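PDB 1RCU: TIGR00725 family protein from Thermotoga maritima, which is of unknown function but belongs to the SLOG superfamily, whose Rossmann-like members probably bind nucleotides or related small ligands. Local coordinates for residues Gly33-Ser38 and Val69-Ser74. Sequence-based numbering, arbitrary orientation.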
# COMPACT_ATOMS: atom_id res chain seq x y z
N GLY A 33 -18.90 -7.98 -11.84
CA GLY A 33 -20.33 -7.80 -12.07
C GLY A 33 -21.12 -9.09 -11.96
O GLY A 33 -20.54 -10.16 -11.85
N PRO A 34 -22.46 -9.02 -12.04
CA PRO A 34 -23.23 -10.27 -11.92
C PRO A 34 -22.94 -11.30 -13.00
O PRO A 34 -22.95 -11.03 -14.20
CB PRO A 34 -24.67 -9.78 -11.93
CG PRO A 34 -24.61 -8.69 -12.92
CD PRO A 34 -23.33 -7.94 -12.54
N VAL A 35 -22.69 -12.51 -12.53
CA VAL A 35 -22.37 -13.64 -13.38
C VAL A 35 -23.50 -14.05 -14.33
O VAL A 35 -23.26 -14.60 -15.40
CB VAL A 35 -21.93 -14.83 -12.47
CG1 VAL A 35 -22.50 -16.13 -12.95
CG2 VAL A 35 -20.42 -14.90 -12.43
N ASN A 36 -24.73 -13.74 -13.94
CA ASN A 36 -25.94 -14.07 -14.71
C ASN A 36 -26.38 -13.07 -15.78
O ASN A 36 -27.38 -13.29 -16.47
CB ASN A 36 -27.08 -14.30 -13.72
CG ASN A 36 -26.87 -13.55 -12.41
OD1 ASN A 36 -26.50 -12.37 -12.40
ND2 ASN A 36 -27.12 -14.23 -11.29
N LYS A 37 -25.64 -11.97 -15.94
CA LYS A 37 -26.01 -10.95 -16.92
C LYS A 37 -24.86 -10.54 -17.82
O LYS A 37 -23.71 -10.90 -17.56
CB LYS A 37 -26.60 -9.76 -16.16
CG LYS A 37 -27.75 -10.22 -15.27
CD LYS A 37 -28.47 -9.12 -14.50
CE LYS A 37 -29.54 -9.75 -13.60
NZ LYS A 37 -30.52 -8.76 -13.06
N SER A 38 -25.16 -9.81 -18.89
CA SER A 38 -24.13 -9.35 -19.82
C SER A 38 -23.18 -8.39 -19.12
O SER A 38 -23.57 -7.73 -18.16
CB SER A 38 -24.77 -8.66 -21.01
OG SER A 38 -25.54 -9.56 -21.78
N VAL A 69 -16.21 -12.76 -14.30
CA VAL A 69 -15.30 -13.75 -14.85
C VAL A 69 -14.55 -14.48 -13.73
O VAL A 69 -14.34 -15.69 -13.80
CB VAL A 69 -14.25 -13.08 -15.81
CG1 VAL A 69 -13.03 -13.98 -16.00
CG2 VAL A 69 -14.89 -12.81 -17.15
N MSE A 70 -14.15 -13.73 -12.70
CA MSE A 70 -13.42 -14.30 -11.57
C MSE A 70 -14.19 -15.44 -10.91
O MSE A 70 -13.62 -16.48 -10.58
CB MSE A 70 -13.10 -13.22 -10.52
CG MSE A 70 -12.14 -12.10 -11.00
SE MSE A 70 -12.27 -10.43 -9.97
CE MSE A 70 -14.01 -9.82 -10.63
N GLU A 71 -15.50 -15.25 -10.74
CA GLU A 71 -16.33 -16.27 -10.12
C GLU A 71 -16.44 -17.53 -10.95
O GLU A 71 -16.30 -18.63 -10.43
CB GLU A 71 -17.73 -15.70 -9.86
CG GLU A 71 -18.66 -16.66 -9.14
CD GLU A 71 -19.93 -15.98 -8.67
OE1 GLU A 71 -19.82 -14.93 -7.99
OE2 GLU A 71 -21.03 -16.50 -8.97
N LEU A 72 -16.68 -17.36 -12.25
CA LEU A 72 -16.84 -18.48 -13.16
C LEU A 72 -15.58 -19.31 -13.35
O LEU A 72 -15.62 -20.54 -13.41
CB LEU A 72 -17.34 -17.96 -14.51
CG LEU A 72 -18.66 -17.19 -14.41
CD1 LEU A 72 -18.96 -16.53 -15.74
CD2 LEU A 72 -19.80 -18.12 -13.99
N VAL A 73 -14.44 -18.62 -13.45
CA VAL A 73 -13.18 -19.32 -13.61
C VAL A 73 -12.93 -20.11 -12.32
O VAL A 73 -12.48 -21.26 -12.37
CB VAL A 73 -12.05 -18.32 -13.88
CG1 VAL A 73 -10.72 -18.93 -13.51
CG2 VAL A 73 -12.06 -17.94 -15.36
N SER A 74 -13.26 -19.51 -11.18
CA SER A 74 -13.06 -20.19 -9.91
C SER A 74 -13.94 -21.44 -9.82
O SER A 74 -13.50 -22.49 -9.38
CB SER A 74 -13.37 -19.22 -8.78
OG SER A 74 -12.50 -18.11 -8.84
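Val35 meets Leu72 and Glu71 on one side of helix 68-79. Its CG2 methyl does most of the touching. It sits between the two helix side chains, 3.5 Å from Leu72 CG and 3.8 Å from Glu71 CB. The other methyl, Val35 CG1, reaches Leu72 CD2 at 3.5 Å, so both branches of the valine rest on the leucine. Leu72 turns its CG anti to its carbonyl carbon (chi1 -58°), which sets CG and the two methyls against Val35.

Glu71 takes part through its hydrocarbon stem and one carboxylate oxygen. Its chain runs out extended and passes alongside the valine, and its OE2 lies 3.9 Å from Val35 CG2. No hydrogen bond joins the two segments, and the contact is apolar packing. With an alanine in its place, the chain beyond CB is gone, and that flank of Val35 CG2 would probably be left open.

Val35 is held in a type I beta turn from Pro34 to Lys37, closed by a weak Lys37 N to Pro34 O bond. Nearby, Gly33 N hydrogen-bonds to Asp67 OD1, just before the helix, and a backbone bond links Val69 with Tyr31. Leu72 also packs on Arg44 and Cys47 of helix 44-56. The contact thus joins the loop after strand 25-30 to the helix after strand 60-63; these strands are neighbours in the parallel sheet of a Rossmann-like alpha/beta fold.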